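Local coordinates for protein tannase (Lactobacillus plantarum, PDB 3WA7) that catalyses the hydrolysis of galloyl ester bonds in tannins, probably through a serine nucleophile as in other alpha/beta-hydrolases, at residues Gln33-Gln36 with His37-Ala40; Gln255-Ser258 with Leu259-Ala263; Arg341-Val345 with Pro346-Gln350. All blocks are in the same frame, centred on the assembly; numbering follows the deposited sequence.

Interaction 1: residues Gln33-Gln36 with His37-Ala40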
loop_
_atom_site.group_PDB
_atom_site.type_symbol
_atom_site.label_atom_id
_atom_site.label_comp_id
_atom_site.label_asym_id
_atom_site.label_seq_id
_atom_site.Cartn_x
_atom_site.Cartn_y
_atom_site.Cartn_z
ATOM N N GLN A 33 23.551 0.246 6.264
ATOM C CA GLN A 33 22.816 0.435 7.509
ATOM C C GLN A 33 22.324 1.882 7.468
ATOM O O GLN A 33 23.132 2.802 7.347
ATOM C CB GLN A 33 23.769 0.217 8.685
ATOM C CG GLN A 33 23.162 0.382 10.058
ATOM C CD GLN A 33 24.170 0.090 11.152
ATOM O OE1 GLN A 33 24.757 -0.994 11.195
ATOM N NE2 GLN A 33 24.378 1.052 12.043
ATOM N N TYR A 34 21.013 2.098 7.563
ATOM C CA TYR A 34 20.503 3.462 7.488
ATOM C C TYR A 34 20.168 4.152 8.811
ATOM O O TYR A 34 19.688 5.287 8.816
ATOM C CB TYR A 34 19.320 3.539 6.506
ATOM C CG TYR A 34 18.149 2.636 6.811
ATOM C CD1 TYR A 34 17.236 2.959 7.812
ATOM C CD2 TYR A 34 17.941 1.466 6.078
ATOM C CE1 TYR A 34 16.137 2.139 8.077
ATOM C CE2 TYR A 34 16.848 0.641 6.333
ATOM C CZ TYR A 34 15.950 0.983 7.333
ATOM O OH TYR A 34 14.865 0.173 7.589
ATOM N N VAL A 35 20.418 3.463 9.923
ATOM C CA VAL A 35 20.224 4.044 11.255
ATOM C C VAL A 35 21.464 3.676 12.066
ATOM O O VAL A 35 22.118 2.669 11.784
ATOM C CB VAL A 35 18.960 3.506 11.991
ATOM C CG1 VAL A 35 17.701 3.946 11.255
ATOM C CG2 VAL A 35 19.019 1.998 12.122
ATOM N N GLN A 36 21.794 4.494 13.061
ATOM C CA GLN A 36 22.969 4.247 13.892
ATOM C C GLN A 36 22.800 3.081 14.858
ATOM O O GLN A 36 23.764 2.374 15.166
ATOM C CB GLN A 36 23.324 5.499 14.695
ATOM C CG GLN A 36 23.724 6.691 13.852
ATOM C CD GLN A 36 24.137 7.876 14.699
ATOM O OE1 GLN A 36 25.072 7.789 15.498
ATOM N NE2 GLN A 36 23.439 8.993 14.533
ATOM N N HIS A 37 21.578 2.877 15.340
ATOM C CA HIS A 37 21.321 1.802 16.286
ATOM C C HIS A 37 20.211 0.861 15.828
ATOM O O HIS A 37 19.116 0.850 16.395
ATOM C CB HIS A 37 20.975 2.398 17.654
ATOM C CG HIS A 37 21.905 3.490 18.083
ATOM N ND1 HIS A 37 21.507 4.805 18.199
ATOM C CD2 HIS A 37 23.225 3.468 18.388
ATOM C CE1 HIS A 37 22.542 5.546 18.555
ATOM N NE2 HIS A 37 23.596 4.759 18.675
ATOM N N PRO A 38 20.483 0.052 14.792
ATOM C CA PRO A 38 19.491 -0.892 14.274
ATOM C C PRO A 38 19.205 -2.013 15.269
ATOM O O PRO A 38 20.076 -2.392 16.053
ATOM C CB PRO A 38 20.145 -1.408 12.996
ATOM C CG PRO A 38 21.606 -1.384 13.346
ATOM C CD PRO A 38 21.743 -0.040 14.031
ATOM N N VAL A 39 17.987 -2.542 15.234
ATOM C CA VAL A 39 17.600 -3.623 16.133
ATOM C C VAL A 39 17.362 -4.923 15.370
ATOM O O VAL A 39 17.151 -5.976 15.972
ATOM C CB VAL A 39 16.319 -3.263 16.917
ATOM C CG1 VAL A 39 16.589 -2.077 17.828
ATOM C CG2 VAL A 39 15.185 -2.939 15.948
ATOM N N ALA A 40 17.400 -4.846 14.044
ATOM C CA ALA A 40 17.185 -6.014 13.202
ATOM C C ALA A 40 18.051 -5.940 11.948
ATOM O O ALA A 40 18.275 -4.864 11.404
ATOM C CB ALA A 40 15.713 -6.117 12.818
#
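Gln33 reaches forward along its own loop to lie against the ring of Pro38. A fully extended chi1 of 180° sends CG away from the main-chain nitrogen, and with the next torsion also extended the chain stretches out and crosses the proline ring at about a right angle. The carboxamide makes the touch: CD of Gln33 sits 3.7 Å from CG of Pro38, and NE2 of Gln33 is 3.5 Å from CD of Pro38. That same NE2 donates to the carbonyl O of Val35 at 2.8 Å, lying in the carbonyl plane with a somewhat bent N-H...O angle of 143°, which limits rotation of the amide; between the two, Tyr34 is buried on helix 131-145. The chain is here leaving strand 22-33 and heading for its antiparallel neighbour 44-50, so the turn belongs to the connection between two adjacent strands on the N-terminal side of the alpha/beta-hydrolase sheet. Val35 approaches Pro38 with its CG2 branch, 3.7 Å from Pro38 CB, while its side chain also rests on Ala138 of that helix. Last, Gln36 sets its CB over one face of the His37 imidazole, a CH-pi contact 3.9 Å from the ring centroid and only 7° off the normal; its carbonyl O lies 3.3 Å from Pro38 CD. Backbone hydrogen bonds tie Gln36 to Gly189 and His37 to Leu188.

Interaction 2: residues Gln255-Ser258 with Leu259-Ala263; sequences QALS and LALKA
Ser258 is held at both its oxygens: the carbonyl O takes the backbone N-H of Lys262 at 3.0 Å, and OG is gripped by hydrogen bonds with Glu217 OE1 and Asn221 ND2. A chi1 of 172° sets the hydroxyl at these two outside partners, which pin this turn against helix 209-220 and the loop after it. One residue back, Leu257 O accepts from Leu261 N at 2.9 Å. The side chain of Leu261 drapes over this carbonyl, its CB 3.5 Å from Leu257 O, and its CD1 comes within 4.2 Å of Leu257 CG, so the two leucines form one apolar ridge. That ridge faces inward: both rest on Leu374 of helix 373-377, and Leu261 also touches Asp213 and Met214 of helix 209-220. Around the other side, Leu259 N bonds to Gln255 O and Ala260 N to Ala256 O, each at 3.1 Å, while the side chains of Ala256, Leu259 and Ala260 lie on an exposed flank. Regular i to i+4 bonding with a buried leucine stripe and an exposed flank is the pattern of an amphipathic alpha-helix packed on the surface of a globular domain.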
loop_
_atom_site.group_PDB
_atom_site.type_symbol
_atom_site.label_atom_id
_atom_site.label_comp_id
_atom_site.label_asym_id
_atom_site.label_seq_id
_atom_site.Cartn_x
_atom_site.Cartn_y
_atom_site.Cartn_z
ATOM N N GLN A 255 -23.126 -13.899 10.315
ATOM C CA GLN A 255 -24.061 -13.184 9.456
ATOM C C GLN A 255 -24.670 -12.011 10.216
ATOM O O GLN A 255 -24.941 -10.959 9.641
ATOM C CB GLN A 255 -25.167 -14.126 8.972
ATOM C CG GLN A 255 -24.682 -15.176 7.984
ATOM C CD GLN A 255 -25.760 -16.177 7.617
ATOM O OE1 GLN A 255 -26.865 -15.801 7.229
ATOM N NE2 GLN A 255 -25.443 -17.462 7.736
ATOM N N ALA A 256 -24.891 -12.202 11.513
ATOM C CA ALA A 256 -25.454 -11.145 12.348
ATOM C C ALA A 256 -24.397 -10.063 12.543
ATOM O O ALA A 256 -24.697 -8.870 12.508
ATOM C CB ALA A 256 -25.882 -11.714 13.698
ATOM N N LEU A 257 -23.154 -10.491 12.743
ATOM C CA LEU A 257 -22.054 -9.555 12.937
ATOM C C LEU A 257 -21.883 -8.754 11.648
ATOM O O LEU A 257 -21.647 -7.546 11.675
ATOM C CB LEU A 257 -20.768 -10.321 13.262
ATOM C CG LEU A 257 -19.625 -9.523 13.893
ATOM C CD1 LEU A 257 -20.091 -8.909 15.212
ATOM C CD2 LEU A 257 -18.436 -10.445 14.131
ATOM N N SER A 258 -22.019 -9.444 10.519
ATOM C CA SER A 258 -21.894 -8.820 9.210
ATOM C C SER A 258 -22.922 -7.712 9.011
ATOM O O SER A 258 -22.595 -6.630 8.529
ATOM C CB SER A 258 -22.062 -9.869 8.112
ATOM O OG SER A 258 -22.138 -9.260 6.834
ATOM N N LEU A 259 -24.172 -7.981 9.373
ATOM C CA LEU A 259 -25.211 -6.973 9.204
ATOM C C LEU A 259 -24.938 -5.761 10.091
ATOM O O LEU A 259 -25.114 -4.622 9.663
ATOM C CB LEU A 259 -26.586 -7.567 9.526
ATOM C CG LEU A 259 -27.800 -6.657 9.307
ATOM C CD1 LEU A 259 -27.837 -6.174 7.865
ATOM C CD2 LEU A 259 -29.078 -7.425 9.644
ATOM N N ALA A 260 -24.496 -6.010 11.320
ATOM C CA ALA A 260 -24.197 -4.936 12.260
ATOM C C ALA A 260 -23.046 -4.065 11.759
ATOM O O ALA A 260 -23.077 -2.839 11.896
ATOM C CB ALA A 260 -23.849 -5.520 13.626
ATOM N N LEU A 261 -22.027 -4.704 11.189
ATOM C CA LEU A 261 -20.879 -3.977 10.661
ATOM C C LEU A 261 -21.300 -3.142 9.461
ATOM O O LEU A 261 -20.882 -1.993 9.318
ATOM C CB LEU A 261 -19.764 -4.956 10.271
ATOM C CG LEU A 261 -18.909 -5.456 11.446
ATOM C CD1 LEU A 261 -18.157 -6.719 11.061
ATOM C CD2 LEU A 261 -17.937 -4.360 11.858
ATOM N N LYS A 262 -22.141 -3.716 8.605
ATOM C CA LYS A 262 -22.611 -2.996 7.427
ATOM C C LYS A 262 -23.403 -1.760 7.837
ATOM O O LYS A 262 -23.211 -0.674 7.289
ATOM C CB LYS A 262 -23.486 -3.901 6.557
ATOM C CG LYS A 262 -24.240 -3.155 5.459
ATOM C CD LYS A 262 -24.839 -4.114 4.436
ATOM C CE LYS A 262 -25.590 -3.351 3.355
ATOM N NZ LYS A 262 -26.972 -2.875 4.133
ATOM N N ALA A 263 -24.299 -1.931 8.803
ATOM C CA ALA A 263 -25.115 -0.821 9.278
ATOM C C ALA A 263 -24.240 0.301 9.831
ATOM O O ALA A 263 -24.476 1.478 9.556
ATOM C CB ALA A 263 -26.078 -1.307 10.358
#

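Interaction 3: residues Arg341-Val345 with Pro346-Gln350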
loop_
_atom_site.group_PDB
_atom_site.type_symbol
_atom_site.label_atom_id
_atom_site.label_comp_id
_atom_site.label_asym_id
_atom_site.label_seq_id
_atom_site.Cartn_x
_atom_site.Cartn_y
_atom_site.Cartn_z
ATOM N N ARG A 341 -16.798 -13.330 -2.182
ATOM C CA ARG A 341 -16.240 -12.825 -0.938
ATOM C C ARG A 341 -14.977 -13.630 -0.654
ATOM O O ARG A 341 -14.955 -14.844 -0.843
ATOM C CB ARG A 341 -17.250 -13.023 0.200
ATOM C CG ARG A 341 -16.668 -12.856 1.600
ATOM C CD ARG A 341 -17.591 -13.460 2.654
ATOM N NE ARG A 341 -18.714 -12.594 3.002
ATOM C CZ ARG A 341 -18.650 -11.601 3.887
ATOM N NH1 ARG A 341 -17.514 -11.341 4.521
ATOM N NH2 ARG A 341 -19.729 -10.873 4.145
HETATM N N MSE A 342 -13.933 -12.953 -0.193
HETATM C CA MSE A 342 -12.673 -13.618 0.108
HETATM C C MSE A 342 -12.516 -13.923 1.592
HETATM O O MSE A 342 -12.255 -15.061 1.979
HETATM C CB MSE A 342 -11.504 -12.742 -0.342
HETATM C CG MSE A 342 -10.143 -13.351 -0.088
HETATM SE SE MSE A 342 -8.741 -12.062 -0.358
HETATM C CE MSE A 342 -7.394 -12.855 0.771
ATOM N N LYS A 343 -12.683 -12.894 2.416
ATOM C CA LYS A 343 -12.516 -13.018 3.861
ATOM C C LYS A 343 -13.807 -13.192 4.654
ATOM O O LYS A 343 -14.879 -12.763 4.227
ATOM C CB LYS A 343 -11.757 -11.795 4.380
ATOM C CG LYS A 343 -10.390 -11.616 3.731
ATOM C CD LYS A 343 -9.730 -10.320 4.162
ATOM C CE LYS A 343 -8.334 -10.194 3.568
ATOM N NZ LYS A 343 -7.660 -8.934 3.998
ATOM N N ALA A 344 -13.680 -13.823 5.819
ATOM C CA ALA A 344 -14.814 -14.059 6.708
ATOM C C ALA A 344 -15.111 -12.805 7.529
ATOM O O ALA A 344 -14.685 -11.709 7.166
ATOM C CB ALA A 344 -14.518 -15.240 7.629
ATOM N N VAL A 345 -15.824 -12.970 8.641
ATOM C CA VAL A 345 -16.202 -11.835 9.483
ATOM C C VAL A 345 -15.755 -11.965 10.943
ATOM O O VAL A 345 -16.035 -12.971 11.594
ATOM C CB VAL A 345 -17.741 -11.650 9.471
ATOM C CG1 VAL A 345 -18.125 -10.375 10.208
ATOM C CG2 VAL A 345 -18.250 -11.622 8.042
ATOM N N PRO A 346 -15.029 -10.962 11.468
ATOM C CA PRO A 346 -14.603 -9.735 10.785
ATOM C C PRO A 346 -13.448 -10.093 9.853
ATOM O O PRO A 346 -12.685 -11.017 10.139
ATOM C CB PRO A 346 -14.151 -8.833 11.935
ATOM C CG PRO A 346 -14.941 -9.339 13.114
ATOM C CD PRO A 346 -14.855 -10.826 12.925
ATOM N N ALA A 347 -13.316 -9.369 8.747
ATOM C CA ALA A 347 -12.256 -9.651 7.782
ATOM C C ALA A 347 -10.859 -9.235 8.237
ATOM O O ALA A 347 -9.864 -9.819 7.798
ATOM C CB ALA A 347 -12.580 -8.981 6.440
ATOM N N PHE A 348 -10.779 -8.236 9.112
ATOM C CA PHE A 348 -9.489 -7.746 9.582
ATOM C C PHE A 348 -9.262 -7.937 11.078
ATOM O O PHE A 348 -8.247 -8.499 11.485
ATOM C CB PHE A 348 -9.324 -6.269 9.203
ATOM C CG PHE A 348 -9.352 -6.028 7.716
ATOM C CD1 PHE A 348 -10.557 -6.029 7.020
ATOM C CD2 PHE A 348 -8.166 -5.873 7.002
ATOM C CE1 PHE A 348 -10.584 -5.886 5.630
ATOM C CE2 PHE A 348 -8.181 -5.730 5.612
ATOM C CZ PHE A 348 -9.392 -5.738 4.926
ATOM N N ASP A 349 -10.194 -7.472 11.901
ATOM C CA ASP A 349 -10.028 -7.645 13.336
ATOM C C ASP A 349 -10.732 -8.927 13.769
ATOM O O ASP A 349 -11.869 -8.898 14.244
ATOM C CB ASP A 349 -10.593 -6.445 14.099
ATOM C CG ASP A 349 -10.116 -6.402 15.541
ATOM O OD1 ASP A 349 -9.590 -7.428 16.020
ATOM O OD2 ASP A 349 -10.264 -5.350 16.194
ATOM N N GLN A 350 -10.053 -10.057 13.586
ATOM C CA GLN A 350 -10.623 -11.349 13.957
ATOM C C GLN A 350 -10.859 -11.443 15.458
ATOM O O GLN A 350 -10.050 -10.968 16.255
ATOM C CB GLN A 350 -9.711 -12.480 13.481
ATOM C CG GLN A 350 -9.974 -12.927 12.057
ATOM C CD GLN A 350 -11.176 -13.845 11.965
ATOM O OE1 GLN A 350 -11.177 -14.938 12.531
ATOM N NE2 GLN A 350 -12.210 -13.404 11.256
HETATM O O HOH W 1 -7.262 -9.390 6.838
#
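Lys343 runs straight out beside Ala347 and crosses the side chain of Phe348 at about a right angle. Its stem does the packing: CB of Lys343 lies 3.6 Å from CB of Ala347. Chi1 of -58° places CG beside the main-chain nitrogen, and since every later torsion is extended, NZ is carried to the ring, 3.6 Å from Phe348 CE2, approaching obliquely. A water bridges Lys343 and Ala347, accepting from Lys343 NZ at 2.9 Å and donating to Ala347 O at 2.8 Å. The chain bends back between them at a cis peptide linking Val345 and Pro346, where Val345 CG1 is 4.3 Å from Pro346 CD. Across the bend, Ala347 CB lies 3.5 Å from Ala344 O. Arg341 braces the start of the loop with its guanidinium edge: NH1 gives an almost straight bond to Lys343 O (3.0 Å, 169°), with the acceptor in the guanidinium plane, while NH2 forms a salt bridge with Glu217. Asp213 receives the backbone N-H of both Phe348 and Asp349. At the lysine tip, NZ also bonds to Asp421 O and to a glycerol probably taken up from the crystallisation liquor, close to the probable Ser-His-Asp triad. An amino group fixed by a water and a backbone carbonyl, yet still reaching glycerol, is consistent with a pocket wall that can offer an N-H to a hydroxyl-bearing ligand.

How the interactions relate
From the N terminus, interaction 1 comes first, a local turn in the link between strands 22-33 and 44-50 of the central sheet. Far along the chain, interaction 2 follows within helix 252-271, and interaction 3 then folds the loop between helices 332-339 and 356-360. The three run in series, with none nested or crossed. Interaction 1 stands apart, its centre about 44 Å from that of interaction 2 and about 36 Å from that of interaction 3. The other two have centres about 12 Å apart and touch: Leu257 packs on both Val345 and Pro346, Leu261 on Val345. Glu217 of helix 209-220 is a partner common to both.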